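Local coordinates for protein beta-N-acetylhexosaminidase (Streptomyces plicatus, PDB 1JAK) that hydrolyses terminal beta-linked N-acetylhexosamine residues as a family 20 glycoside hydrolase, probably by substrate-assisted catalysis, at residues Lys16-Val27 / Thr125-Ala133. Residues are numbered along the deposited sequence; the frame is centred on the assembly and turned at random.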
loop_
_atom_site.group_PDB
_atom_site.type_symbol
_atom_site.label_atom_id
_atom_site.label_comp_id
_atom_site.label_asym_id
_atom_site.label_seq_id
_atom_site.Cartn_x
_atom_site.Cartn_y
_atom_site.Cartn_z
ATOM N N LYS A 16 -13.674 -23.277 -9.171
ATOM C CA LYS A 16 -14.235 -21.987 -9.568
ATOM C C LYS A 16 -15.606 -21.684 -8.970
ATOM O O LYS A 16 -15.914 -20.533 -8.652
ATOM C CB LYS A 16 -14.321 -21.908 -11.097
ATOM C CG LYS A 16 -12.986 -22.056 -11.824
ATOM C CD LYS A 16 -12.423 -23.468 -11.714
ATOM C CE LYS A 16 -11.116 -23.604 -12.483
ATOM N NZ LYS A 16 -10.534 -24.974 -12.376
ATOM N N ALA A 17 -16.432 -22.713 -8.824
ATOM C CA ALA A 17 -17.767 -22.541 -8.267
ATOM C C ALA A 17 -18.081 -23.701 -7.332
ATOM O O ALA A 17 -18.819 -24.620 -7.691
ATOM C CB ALA A 17 -18.796 -22.473 -9.390
ATOM N N PRO A 18 -17.519 -23.668 -6.113
ATOM C CA PRO A 18 -17.713 -24.703 -5.092
ATOM C C PRO A 18 -19.176 -25.032 -4.816
ATOM O O PRO A 18 -20.049 -24.168 -4.909
ATOM C CB PRO A 18 -17.024 -24.110 -3.867
ATOM C CG PRO A 18 -15.934 -23.282 -4.466
ATOM C CD PRO A 18 -16.640 -22.599 -5.605
ATOM N N VAL A 19 -19.430 -26.289 -4.469
ATOM C CA VAL A 19 -20.779 -26.743 -4.155
ATOM C C VAL A 19 -21.255 -26.056 -2.879
ATOM O O VAL A 19 -22.403 -25.622 -2.783
ATOM C CB VAL A 19 -20.814 -28.273 -3.936
ATOM C CG1 VAL A 19 -22.205 -28.707 -3.490
ATOM C CG2 VAL A 19 -20.418 -28.990 -5.217
ATOM N N ARG A 20 -20.357 -25.960 -1.904
ATOM C CA ARG A 20 -20.670 -25.333 -0.625
ATOM C C ARG A 20 -19.868 -24.043 -0.447
ATOM O O ARG A 20 -18.843 -23.845 -1.099
ATOM C CB ARG A 20 -20.360 -26.310 0.512
ATOM C CG ARG A 20 -21.134 -27.618 0.405
ATOM C CD ARG A 20 -22.179 -27.763 1.507
ATOM N NE ARG A 20 -22.981 -26.559 1.717
ATOM C CZ ARG A 20 -23.708 -25.954 0.780
ATOM N NH1 ARG A 20 -23.743 -26.430 -0.457
ATOM N NH2 ARG A 20 -24.410 -24.870 1.085
ATOM N N PRO A 21 -20.329 -23.147 0.437
ATOM C CA PRO A 21 -19.613 -21.889 0.657
ATOM C C PRO A 21 -18.274 -22.082 1.360
ATOM O O PRO A 21 -18.108 -23.005 2.159
ATOM C CB PRO A 21 -20.594 -21.081 1.501
ATOM C CG PRO A 21 -21.271 -22.135 2.310
ATOM C CD PRO A 21 -21.529 -23.226 1.288
ATOM N N THR A 22 -17.318 -21.211 1.054
ATOM C CA THR A 22 -16.007 -21.294 1.682
ATOM C C THR A 22 -16.198 -20.959 3.159
ATOM O O THR A 22 -17.079 -20.177 3.514
ATOM C CB THR A 22 -15.012 -20.291 1.056
ATOM O OG1 THR A 22 -15.473 -18.952 1.280
ATOM C CG2 THR A 22 -14.885 -20.531 -0.443
ATOM N N PRO A 23 -15.376 -21.554 4.041
ATOM C CA PRO A 23 -15.479 -21.302 5.482
ATOM C C PRO A 23 -15.458 -19.815 5.818
ATOM O O PRO A 23 -14.736 -19.040 5.196
ATOM C CB PRO A 23 -14.272 -22.048 6.045
ATOM C CG PRO A 23 -14.136 -23.203 5.098
ATOM C CD PRO A 23 -14.312 -22.532 3.757
ATOM N N LEU A 24 -16.251 -19.431 6.813
ATOM C CA LEU A 24 -16.350 -18.037 7.233
ATOM C C LEU A 24 -15.020 -17.425 7.670
ATOM O O LEU A 24 -14.833 -16.214 7.578
ATOM C CB LEU A 24 -17.373 -17.912 8.368
ATOM C CG LEU A 24 -17.743 -16.508 8.855
ATOM C CD1 LEU A 24 -18.419 -15.734 7.730
ATOM C CD2 LEU A 24 -18.676 -16.611 10.061
ATOM N N ASP A 25 -14.096 -18.260 8.136
ATOM C CA ASP A 25 -12.799 -17.768 8.602
ATOM C C ASP A 25 -11.730 -17.752 7.517
ATOM O O ASP A 25 -10.622 -17.261 7.742
ATOM C CB ASP A 25 -12.292 -18.642 9.749
ATOM C CG ASP A 25 -11.802 -19.997 9.267
ATOM O OD1 ASP A 25 -12.601 -20.744 8.667
ATOM O OD2 ASP A 25 -10.612 -20.316 9.479
ATOM N N ARG A 26 -12.050 -18.288 6.346
ATOM C CA ARG A 26 -11.069 -18.359 5.272
ATOM C C ARG A 26 -10.921 -17.063 4.488
ATOM O O ARG A 26 -11.264 -16.991 3.307
ATOM C CB ARG A 26 -11.416 -19.518 4.333
ATOM C CG ARG A 26 -10.301 -19.898 3.367
ATOM C CD ARG A 26 -10.434 -21.354 2.945
ATOM N NE ARG A 26 -10.292 -22.253 4.089
ATOM C CZ ARG A 26 -10.441 -23.573 4.032
ATOM N NH1 ARG A 26 -10.741 -24.163 2.881
ATOM N NH2 ARG A 26 -10.290 -24.306 5.126
ATOM N N VAL A 27 -10.396 -16.039 5.157
ATOM C CA VAL A 27 -10.188 -14.741 4.523
ATOM C C VAL A 27 -8.868 -14.135 4.995
ATOM O O VAL A 27 -8.350 -14.492 6.056
ATOM C CB VAL A 27 -11.329 -13.753 4.858
ATOM C CG1 VAL A 27 -12.684 -14.402 4.613
ATOM C CG2 VAL A 27 -11.215 -13.296 6.282
ATOM N N THR A 125 -14.123 -8.265 2.872
ATOM C CA THR A 125 -14.260 -9.585 3.465
ATOM C C THR A 125 -15.337 -10.352 2.703
ATOM O O THR A 125 -15.166 -11.528 2.375
ATOM C CB THR A 125 -14.649 -9.479 4.949
ATOM O OG1 THR A 125 -13.526 -8.979 5.684
ATOM C CG2 THR A 125 -15.064 -10.840 5.505
ATOM N N LEU A 126 -16.440 -9.672 2.408
ATOM C CA LEU A 126 -17.544 -10.294 1.685
ATOM C C LEU A 126 -17.115 -10.876 0.340
ATOM O O LEU A 126 -17.528 -11.979 -0.025
ATOM C CB LEU A 126 -18.672 -9.279 1.471
ATOM C CG LEU A 126 -19.888 -9.762 0.672
ATOM C CD1 LEU A 126 -20.532 -10.964 1.369
ATOM C CD2 LEU A 126 -20.891 -8.622 0.547
ATOM N N ARG A 127 -16.279 -10.151 -0.399
ATOM C CA ARG A 127 -15.852 -10.643 -1.704
ATOM C C ARG A 127 -14.994 -11.903 -1.604
ATOM O O ARG A 127 -14.827 -12.622 -2.587
ATOM C CB ARG A 127 -15.124 -9.542 -2.491
ATOM C CG ARG A 127 -13.848 -9.035 -1.867
ATOM C CD ARG A 127 -13.402 -7.715 -2.504
ATOM N NE ARG A 127 -13.107 -7.829 -3.934
ATOM C CZ ARG A 127 -12.427 -6.918 -4.627
ATOM N NH1 ARG A 127 -11.975 -5.826 -4.022
ATOM N NH2 ARG A 127 -12.187 -7.100 -5.921
ATOM N N GLN A 128 -14.454 -12.175 -0.418
ATOM C CA GLN A 128 -13.653 -13.377 -0.224
ATOM C C GLN A 128 -14.532 -14.539 0.249
ATOM O O GLN A 128 -14.176 -15.705 0.078
ATOM C CB GLN A 128 -12.516 -13.118 0.772
ATOM C CG GLN A 128 -11.347 -12.360 0.145
ATOM C CD GLN A 128 -10.149 -12.250 1.074
ATOM O OE1 GLN A 128 -9.787 -13.211 1.751
ATOM N NE2 GLN A 128 -9.515 -11.081 1.093
ATOM N N LEU A 129 -15.683 -14.217 0.834
ATOM C CA LEU A 129 -16.612 -15.248 1.293
ATOM C C LEU A 129 -17.357 -15.801 0.078
ATOM O O LEU A 129 -17.731 -16.972 0.042
ATOM C CB LEU A 129 -17.597 -14.668 2.313
ATOM C CG LEU A 129 -16.950 -14.212 3.628
ATOM C CD1 LEU A 129 -17.984 -13.547 4.517
ATOM C CD2 LEU A 129 -16.325 -15.415 4.332
ATOM N N LEU A 130 -17.566 -14.948 -0.921
ATOM C CA LEU A 130 -18.223 -15.369 -2.152
ATOM C C LEU A 130 -17.224 -16.239 -2.917
ATOM O O LEU A 130 -16.021 -16.185 -2.647
ATOM C CB LEU A 130 -18.620 -14.144 -2.982
ATOM C CG LEU A 130 -19.816 -13.362 -2.433
ATOM C CD1 LEU A 130 -19.931 -12.014 -3.129
ATOM C CD2 LEU A 130 -21.085 -14.183 -2.640
ATOM N N PRO A 131 -17.705 -17.063 -3.865
ATOM C CA PRO A 131 -16.855 -17.954 -4.666
ATOM C C PRO A 131 -15.977 -17.243 -5.695
ATOM O O PRO A 131 -16.255 -16.111 -6.085
ATOM C CB PRO A 131 -17.867 -18.890 -5.320
ATOM C CG PRO A 131 -19.036 -17.976 -5.547
ATOM C CD PRO A 131 -19.125 -17.228 -4.232
ATOM N N PRO A 132 -14.905 -17.913 -6.154
ATOM C CA PRO A 132 -13.963 -17.369 -7.140
ATOM C C PRO A 132 -14.639 -16.817 -8.393
ATOM O O PRO A 132 -14.137 -15.888 -9.020
ATOM C CB PRO A 132 -13.069 -18.565 -7.460
ATOM C CG PRO A 132 -13.070 -19.339 -6.183
ATOM C CD PRO A 132 -14.521 -19.283 -5.770
ATOM N N ALA A 133 -15.777 -17.402 -8.755
ATOM C CA ALA A 133 -16.514 -16.974 -9.939
ATOM C C ALA A 133 -16.883 -15.493 -9.878
ATOM O O ALA A 133 -17.142 -14.869 -10.906
ATOM C CB ALA A 133 -17.779 -17.819 -10.096
HETATM O O HOH W 1 -18.544 -18.091 2.389
HETATM O O HOH W 2 -11.785 -17.023 -0.039
HETATM O O HOH W 3 -10.180 -15.701 1.506
#
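The C-terminal end of helix 116-129, where Leu129 and Gln128 meet Leu24, Val27 and Thr22, is flanked by the irregular N-terminal chain on its way to strand 33-36. The type I turn from Pro23 to Arg26 and Val27 just after it lie against Leu129, whose CD2 is 3.8 Å from Val27 CG1 while its CD1 meets Leu24 CD1. With CG anti to the carbonyl carbon (chi1 -66°), the isobutyl group of Leu129 swings toward the turn, and its CD2 also sits 3.7 Å from Leu24 O, a buried carbonyl without a polar partner. Leu129 O takes a weak hydrogen bond from Thr22 OG1 (3.2 Å) and a second from a water that also donates to Thr22 O; another water lies 2.7 Å from Gln128 O and probably donates to it, though it has more acceptors in reach than protons. This helix packs beside the mixed sheet of the non-catalytic domain, Leu24 and Thr125 both resting on Ile151 of strand 145-153. Extended beyond CG, Gln128 brings OE1 alongside Val27 CA (3.2 Å), where it accepts from Ile28 N. Past the helix, Pro18 CD touches both Pro131 CB and Pro132 CD, and Ala133 N makes a weak, bent hydrogen bond to Lys16 O (3.1 Å, 127°).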